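Local atomic coordinates of alginate lyase (Paenibacillus sp. FPU-7, PDB entry 6KFN), a protein that cleaves the polysaccharide alginate, probably by beta-elimination, on a right-handed parallel beta-helix scaffold. Residues Leu87-Ala92 with Leu109-Ile114; Asp127-Asn132 with Arg167-Gly172; Thr260-Gln265 with Gln285-Gly290. All blocks are in the same frame, centred on the assembly; numbering follows the deposited sequence. Where two conformers were deposited one is given.

Contact 1: residues Leu87-Ala92 with Leu109-Ile114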
# COMPACT_ATOMS: atom_id res chain seq x y z
N LEU A 87 -7.89 10.26 7.74
CA LEU A 87 -9.14 9.52 7.64
C LEU A 87 -8.95 8.05 7.96
O LEU A 87 -7.89 7.47 7.73
CB LEU A 87 -9.69 9.64 6.22
CG LEU A 87 -10.10 11.07 5.82
CD1 LEU A 87 -10.33 11.17 4.33
CD2 LEU A 87 -11.35 11.47 6.52
N LYS A 88 -10.03 7.45 8.41
CA LYS A 88 -10.16 6.00 8.47
C LYS A 88 -10.91 5.52 7.23
O LYS A 88 -11.83 6.20 6.75
CB LYS A 88 -10.91 5.60 9.74
CG LYS A 88 -10.19 5.92 11.02
CD LYS A 88 -11.00 5.63 12.29
CE LYS A 88 -10.22 5.78 13.53
NZ LYS A 88 -11.10 5.46 14.70
N MET A 89 -10.53 4.35 6.73
CA MET A 89 -11.20 3.72 5.59
C MET A 89 -11.45 2.25 5.94
O MET A 89 -10.52 1.55 6.36
CB MET A 89 -10.36 3.77 4.29
CG MET A 89 -10.24 5.12 3.59
SD MET A 89 -8.99 6.17 4.30
CE MET A 89 -9.11 7.57 3.13
N THR A 90 -12.68 1.80 5.76
CA THR A 90 -13.05 0.46 6.16
C THR A 90 -14.21 -0.06 5.35
O THR A 90 -14.86 0.66 4.61
CB THR A 90 -13.37 0.48 7.67
OG1 THR A 90 -13.44 -0.86 8.18
CG2 THR A 90 -14.68 1.16 8.01
N GLY A 91 -14.50 -1.35 5.56
CA GLY A 91 -15.81 -1.84 5.20
C GLY A 91 -16.09 -1.98 3.72
O GLY A 91 -17.24 -1.78 3.27
N ALA A 92 -15.10 -2.34 2.94
CA ALA A 92 -15.21 -2.48 1.50
C ALA A 92 -14.25 -3.55 1.04
O ALA A 92 -13.36 -3.98 1.76
CB ALA A 92 -14.91 -1.16 0.80
N LEU A 109 -3.57 7.93 7.57
CA LEU A 109 -4.72 7.09 7.34
C LEU A 109 -4.68 5.83 8.20
O LEU A 109 -3.62 5.31 8.55
CB LEU A 109 -4.80 6.70 5.86
CG LEU A 109 -4.72 7.86 4.87
CD1 LEU A 109 -5.04 7.35 3.48
CD2 LEU A 109 -5.67 8.99 5.24
N GLU A 110 -5.87 5.32 8.48
CA GLU A 110 -6.04 4.04 9.16
C GLU A 110 -7.01 3.23 8.30
O GLU A 110 -8.18 3.61 8.19
CB GLU A 110 -6.56 4.27 10.58
CG GLU A 110 -6.68 3.02 11.40
CD GLU A 110 -7.27 3.21 12.79
OE1 GLU A 110 -7.37 4.34 13.26
OE2 GLU A 110 -7.64 2.18 13.39
N ILE A 111 -6.51 2.15 7.69
CA ILE A 111 -7.24 1.41 6.67
C ILE A 111 -7.35 -0.03 7.17
O ILE A 111 -6.32 -0.66 7.43
CB ILE A 111 -6.52 1.46 5.32
CG1 ILE A 111 -6.33 2.92 4.89
CG2 ILE A 111 -7.25 0.63 4.28
CD1 ILE A 111 -5.47 3.10 3.67
N TYR A 112 -8.58 -0.53 7.34
CA TYR A 112 -8.74 -1.79 8.04
C TYR A 112 -10.08 -2.41 7.73
O TYR A 112 -11.05 -1.75 7.35
CB TYR A 112 -8.62 -1.57 9.58
CG TYR A 112 -9.65 -0.59 10.12
CD1 TYR A 112 -9.43 0.78 10.02
CD2 TYR A 112 -10.87 -0.99 10.63
CE1 TYR A 112 -10.34 1.71 10.42
CE2 TYR A 112 -11.84 -0.02 11.05
CZ TYR A 112 -11.53 1.33 10.91
OH TYR A 112 -12.39 2.37 11.28
N ASP A 113 -10.14 -3.73 7.97
CA ASP A 113 -11.34 -4.53 7.76
C ASP A 113 -11.81 -4.44 6.30
O ASP A 113 -12.90 -3.99 5.95
CB ASP A 113 -12.46 -4.24 8.75
CG ASP A 113 -12.11 -4.60 10.18
OD1 ASP A 113 -11.22 -5.43 10.42
OD2 ASP A 113 -12.77 -4.01 11.08
N ILE A 114 -10.90 -4.91 5.43
CA ILE A 114 -11.00 -4.83 3.98
C ILE A 114 -11.08 -6.25 3.43
O ILE A 114 -10.35 -7.15 3.87
CB ILE A 114 -9.75 -4.09 3.41
CG1 ILE A 114 -9.62 -2.68 4.01
CG2 ILE A 114 -9.79 -4.05 1.92
CD1 ILE A 114 -10.80 -1.76 3.78
O HOH W 1 -10.06 2.37 14.81
O HOH W 2 -14.72 -2.04 10.28
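Strands Lys88-Thr90 and Glu110-Tyr112 run parallel, their axes 4.6 Å apart at an angle of 11°, with Glu110 N bonded to Leu87 O, Met89 N to Glu110 O and Tyr112 N to Met89 O. Side chains alternate between the two faces. On the face of Lys88, Thr90, Glu110 and Tyr112, the aliphatic part of Lys88 runs alongside Glu110, both chains extended, and Lys88 CE lies 3.2 Å from Glu110 OE1. The charges themselves stay apart: Lys88 NZ is 4.2 Å from Glu110 OE1, too far for a salt bridge, while a water donates to Glu110 OE2 and accepts a weak bond from NZ. Tyr136 also bonds to OE2.

Tyr112 holds its ring between backbone N and carbonyl carbon (chi1 59°), which swings it across toward Thr90. Thr90 CB sits over one ring face, 4.0 Å from the centroid, a CH-pi contact displaced toward the rim. The Lys88 methylenes pass by the Tyr112 hydroxyl, with Lys88 CD 3.7 Å from Tyr112 OH. Thr90 OG1 donates to Tyr112 O at 2.7 Å, coming from above the carbonyl plane, and accepts from a second water that also donates to Asp113 OD2.

On the other face, Met89 CB packs on Ile111 CG1 at 4.2 Å; Ile96, on strand 94-99 across the inside of the beta-helix, touches Met89, Leu109 and Ile111. Where both chains turn a corner, Gly91 N donates to Asp113 O. The chemistry is thus two-sided: buried hydrocarbon closes the inside, and the outer face is held by the Thr90 hydroxyl bond and water bridges, while Lys88 and Glu110 probably attract at longer range, linked by water, with Tyr136 also holding the carboxylate.

Contact 2: residues Asp127-Asn132 with Arg167-Gly172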
# COMPACT_ATOMS: atom_id res chain seq x y z
N ASP A 127 4.05 8.48 -8.94
CA ASP A 127 4.48 9.65 -8.19
C ASP A 127 3.56 9.96 -7.02
O ASP A 127 3.36 11.11 -6.65
CB ASP A 127 4.68 10.89 -9.08
CG ASP A 127 5.64 10.59 -10.20
OD1 ASP A 127 6.85 10.38 -9.89
OD2 ASP A 127 5.23 10.55 -11.39
N ASN A 128 3.00 8.90 -6.41
CA ASN A 128 2.14 9.04 -5.25
C ASN A 128 2.92 8.69 -3.99
O ASN A 128 3.99 8.09 -4.06
CB ASN A 128 0.94 8.11 -5.38
CG ASN A 128 0.19 8.35 -6.68
OD1 ASN A 128 -0.41 9.41 -6.84
ND2 ASN A 128 0.18 7.38 -7.58
N ILE A 129 2.37 9.05 -2.83
CA ILE A 129 2.95 8.67 -1.55
C ILE A 129 1.85 8.29 -0.59
O ILE A 129 0.82 8.94 -0.53
CB ILE A 129 3.86 9.77 -0.97
CG1 ILE A 129 4.57 9.30 0.31
CG2 ILE A 129 3.15 11.07 -0.79
CD1 ILE A 129 5.78 10.10 0.66
N ILE A 130 2.10 7.24 0.18
CA ILE A 130 1.36 6.96 1.39
C ILE A 130 2.35 6.98 2.54
O ILE A 130 3.37 6.29 2.52
CB ILE A 130 0.52 5.67 1.33
CG1 ILE A 130 -0.25 5.49 2.64
CG2 ILE A 130 1.34 4.44 0.96
CD1 ILE A 130 -1.36 4.47 2.58
N ARG A 131 2.05 7.81 3.55
CA ARG A 131 2.94 8.00 4.66
C ARG A 131 2.16 8.02 5.97
O ARG A 131 0.98 8.36 6.02
CB ARG A 131 3.79 9.25 4.50
CG ARG A 131 3.04 10.53 4.52
CD ARG A 131 3.98 11.68 4.85
NE ARG A 131 4.57 12.21 3.65
CZ ARG A 131 3.96 13.09 2.88
NH1 ARG A 131 2.75 13.49 3.18
NH2 ARG A 131 4.54 13.53 1.80
N ASN A 132 2.85 7.68 7.05
CA ASN A 132 2.34 7.90 8.40
C ASN A 132 0.93 7.31 8.55
O ASN A 132 0.01 7.95 9.04
CB ASN A 132 2.32 9.39 8.76
CG ASN A 132 3.65 10.04 8.58
OD1 ASN A 132 4.68 9.42 8.83
ND2 ASN A 132 3.64 11.30 8.15
N ARG A 167 7.34 4.97 -9.33
CA ARG A 167 7.85 5.98 -8.42
C ARG A 167 6.90 6.26 -7.26
O ARG A 167 6.89 7.35 -6.71
CB ARG A 167 8.26 7.27 -9.15
CG ARG A 167 9.30 7.04 -10.24
CD ARG A 167 9.55 8.33 -11.07
NE ARG A 167 8.36 8.80 -11.73
CZ ARG A 167 7.77 8.27 -12.79
NH1 ARG A 167 8.41 7.37 -13.54
NH2 ARG A 167 6.56 8.64 -13.13
N ASN A 168 6.13 5.25 -6.85
CA ASN A 168 5.29 5.39 -5.68
C ASN A 168 6.10 5.11 -4.43
O ASN A 168 6.99 4.27 -4.40
CB ASN A 168 4.08 4.45 -5.78
CG ASN A 168 3.20 4.84 -6.94
OD1 ASN A 168 2.70 5.97 -6.98
ND2 ASN A 168 2.96 3.92 -7.87
N VAL A 169 5.79 5.88 -3.38
CA VAL A 169 6.52 5.88 -2.13
C VAL A 169 5.63 5.45 -0.99
O VAL A 169 4.52 5.97 -0.83
CB VAL A 169 7.14 7.26 -1.86
CG1 VAL A 169 7.86 7.30 -0.53
CG2 VAL A 169 8.08 7.68 -3.01
N ILE A 170 6.14 4.55 -0.16
CA ILE A 170 5.52 4.04 1.04
C ILE A 170 6.48 4.39 2.17
O ILE A 170 7.59 3.87 2.19
CB ILE A 170 5.30 2.52 0.93
CG1 ILE A 170 4.34 2.18 -0.24
CG2 ILE A 170 4.82 1.95 2.26
CD1 ILE A 170 4.51 0.88 -0.85
N SER A 171 6.10 5.33 3.05
CA SER A 171 7.05 5.93 3.98
C SER A 171 6.46 6.04 5.37
O SER A 171 5.44 6.69 5.57
CB SER A 171 7.45 7.32 3.48
OG SER A 171 8.37 7.91 4.32
N GLY A 172 7.09 5.40 6.36
CA GLY A 172 6.59 5.53 7.71
C GLY A 172 5.23 4.90 7.91
O GLY A 172 4.38 5.46 8.63
O HOH W 3 6.12 9.89 -4.85
O HOH W 4 7.29 10.65 4.56
O HOH W 5 5.31 7.39 10.76
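Asp127 and Arg167 lie side by side in a side-on salt bridge: NE of Arg167 meets OD1 of Asp127 and NH2 of Arg167 meets OD2 of Asp127, each at 2.9 Å. Both oxygens lie in the guanidinium plane and are met on their syn sides, but the planes stand 33° apart, so the bonds tilt from the carboxylate plane. One residue on, the amides of Asn128 and Asn168 lie alongside each other, planes 7° apart. Asn168 OD1 takes two bonds, from Asn128 N at 3.0 Å and from Asn128 ND2 at 2.9 Å.

In the strands, Ile129 CD1 packs against Val169 CG1 at 3.7 Å on one face, and Ile130 CG2 crosses to Ile170 CG1 at 3.9 Å on the other. Backbone bonds of the parallel pairing, among them Ile130 N to Val169 O, set this spacing.

Farther out, Val104 N and Ala101 O hold the Asn128 amide, and Ser125 O fixes that of Asn168. Arg131 turns to Asp107 and Ser171 to Glu196. As in right-handed parallel beta-helices, successive turns pair in register, asparagine on asparagine, here between strands 105-107 and 194-196, while strands 119-122 and 149-151 cover the buried face of Ile130 and Ile170.

Contact 3: residues Thr260-Gln265 with Gln285-Gly290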
# COMPACT_ATOMS: atom_id res chain seq x y z
N THR A 260 15.94 -4.13 9.46
CA THR A 260 16.11 -5.01 10.59
C THR A 260 14.94 -5.97 10.63
O THR A 260 13.78 -5.52 10.60
CB THR A 260 16.19 -4.22 11.90
OG1 THR A 260 17.31 -3.34 11.83
CG2 THR A 260 16.38 -5.18 13.08
N VAL A 261 15.23 -7.26 10.66
CA VAL A 261 14.19 -8.26 10.66
C VAL A 261 14.40 -9.25 11.78
O VAL A 261 15.50 -9.75 12.02
CB VAL A 261 14.06 -8.93 9.28
CG1 VAL A 261 13.58 -7.92 8.22
CG2 VAL A 261 15.35 -9.61 8.81
N TYR A 262 13.28 -9.58 12.43
CA TYR A 262 13.21 -10.49 13.57
C TYR A 262 12.48 -11.73 13.08
O TYR A 262 11.24 -11.73 12.96
CB TYR A 262 12.50 -9.81 14.75
CG TYR A 262 13.20 -8.60 15.26
CD1 TYR A 262 14.21 -8.69 16.22
CD2 TYR A 262 12.91 -7.33 14.76
CE1 TYR A 262 14.90 -7.59 16.65
CE2 TYR A 262 13.59 -6.22 15.17
CZ TYR A 262 14.59 -6.33 16.14
OH TYR A 262 15.30 -5.25 16.57
N LEU A 263 13.24 -12.77 12.75
CA LEU A 263 12.77 -13.93 12.02
C LEU A 263 12.69 -15.22 12.84
O LEU A 263 12.39 -16.26 12.28
CB LEU A 263 13.60 -14.15 10.76
CG LEU A 263 13.57 -12.96 9.78
CD1 LEU A 263 14.49 -13.24 8.59
CD2 LEU A 263 12.18 -12.59 9.34
N ASP A 264 12.92 -15.12 14.17
CA ASP A 264 12.66 -16.17 15.15
C ASP A 264 13.65 -17.33 15.14
O ASP A 264 14.12 -17.74 16.21
CB ASP A 264 11.24 -16.73 15.06
CG ASP A 264 10.22 -15.62 15.10
OD1 ASP A 264 10.17 -14.89 16.13
OD2 ASP A 264 9.48 -15.45 14.13
N GLN A 265 13.91 -17.89 13.98
CA GLN A 265 14.71 -19.08 13.79
C GLN A 265 15.68 -18.78 12.65
O GLN A 265 15.62 -17.73 12.00
CB GLN A 265 13.79 -20.29 13.49
CG GLN A 265 12.99 -20.07 12.21
CD GLN A 265 12.05 -21.17 11.78
OE1 GLN A 265 11.81 -21.34 10.57
NE2 GLN A 265 11.46 -21.88 12.73
N GLN A 285 20.17 -6.12 9.23
CA GLN A 285 20.38 -6.82 10.49
C GLN A 285 19.32 -7.88 10.64
O GLN A 285 18.13 -7.61 10.50
CB GLN A 285 20.32 -5.83 11.65
CG GLN A 285 21.43 -4.82 11.67
CD GLN A 285 21.31 -3.79 12.80
OE1 GLN A 285 21.31 -2.58 12.55
NE2 GLN A 285 21.24 -4.26 14.04
N ARG A 286 19.76 -9.08 10.97
CA ARG A 286 18.88 -10.25 11.14
C ARG A 286 18.97 -10.73 12.59
O ARG A 286 20.10 -10.87 13.11
CB ARG A 286 19.33 -11.39 10.23
CG ARG A 286 18.33 -12.54 10.14
CD ARG A 286 18.99 -13.82 9.68
NE ARG A 286 18.02 -14.83 9.28
CZ ARG A 286 17.31 -15.56 10.12
NH1 ARG A 286 16.47 -16.45 9.67
NH2 ARG A 286 17.40 -15.42 11.42
N TYR A 287 17.84 -11.06 13.18
CA TYR A 287 17.77 -11.70 14.48
C TYR A 287 16.90 -12.94 14.34
O TYR A 287 15.84 -12.86 13.73
CB TYR A 287 17.11 -10.77 15.49
CG TYR A 287 17.88 -9.53 15.75
CD1 TYR A 287 17.73 -8.38 14.97
CD2 TYR A 287 18.76 -9.46 16.80
CE1 TYR A 287 18.40 -7.25 15.26
CE2 TYR A 287 19.44 -8.31 17.08
CZ TYR A 287 19.26 -7.23 16.31
OH TYR A 287 19.92 -6.04 16.57
N PRO A 288 17.26 -14.08 14.96
CA PRO A 288 18.59 -14.40 15.48
C PRO A 288 19.57 -14.50 14.29
O PRO A 288 19.26 -14.18 13.15
CB PRO A 288 18.35 -15.75 16.15
CG PRO A 288 17.32 -16.41 15.25
CD PRO A 288 16.38 -15.27 14.92
N ALA A 289 20.78 -15.00 14.57
CA ALA A 289 21.66 -15.37 13.48
C ALA A 289 20.97 -16.38 12.58
O ALA A 289 20.20 -17.23 13.03
CB ALA A 289 22.93 -16.00 14.07
N GLY A 290 21.25 -16.31 11.28
CA GLY A 290 20.65 -17.27 10.38
C GLY A 290 20.82 -16.85 8.94
O GLY A 290 21.72 -16.07 8.61
O HOH W 6 19.91 -2.53 9.99
O HOH W 7 18.49 -2.28 13.98
O HOH W 8 17.31 -4.77 18.37
O HOH W 9 13.55 -12.88 16.00
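Tyr262 and Tyr287 lie side by side and point the same way, their rings near parallel at 13° but so displaced that little more than their rims face each other, with centroids 4.8 Å apart. Tyr262 CE1 comes over one face of the Tyr287 ring, 3.4 Å from Tyr287 CD1. Both rings swing out beside their own backbone N (chi1 -62° and -64°), and this like torsion on parallel strands sends them the same way. Thr260 CG2 meets the edge of the Tyr287 ring, 3.6 Å from Tyr287 CE1, and a water bonded to Tyr262 OH makes a weak bond to Tyr287 OH. Next to them Thr260 and Gln285 run alongside each other.

On the opposite face Arg286 stretches past the end of the strand and crosses Leu263 at about a right angle. Leu263 CD1 covers one face of the guanidinium and Gly290 CA the other. In the guanidinium plane, NH1 and NH2 of Arg286 both grip Gln265 O, at 2.8 and 3.0 Å; NH1 arrives on a lone pair, NH2 from above the carbonyl plane. NH2 also bonds to Pro288 O, while Pro268 O takes a bond from NH1 and Asn291 O one from NE. Several carbonyls thus fix the rotation of this cation and tie the two loops together. Pro288, after a cis peptide bond, lays its CD 3.4 Å from Asp264 C.

The backbones pair in parallel through Val261 N to Gln285 O, Tyr287 N to Val261 O and Leu263 N to Tyr287 O. Tyr230 meets Tyr262 in turn, giving a file of near-parallel tyrosine rings on the strand face away from Val261 and Arg286; such lining up of like residues on successive parallel turns is characteristic of pectate lyase-like beta-helices.

Overall arrangement
Following the chain from the N terminus, contact 1 comes first, closing the loop from Leu87 to Ile114, whose intervening residues include strands 94-99 and 105-107. Contact 2 closes the longer excursion from Asp127 to Gly172, through strands 134-136 and 149-151. Contact 3 closes the loop from Thr260 to Gly290 near the C-terminal end. The three follow in series; none nests or crosses. Each pairs strands of successive turns in the right-handed beta-helix. Contacts 1 and 3 belong to the series of strands running through 88-92, 110-114 and 134-136 to 260-262, contact 2 to the adjoining series of 105-107, 129-131 and 169-171. Contacts 1 and 2 have centres about 17 Å apart.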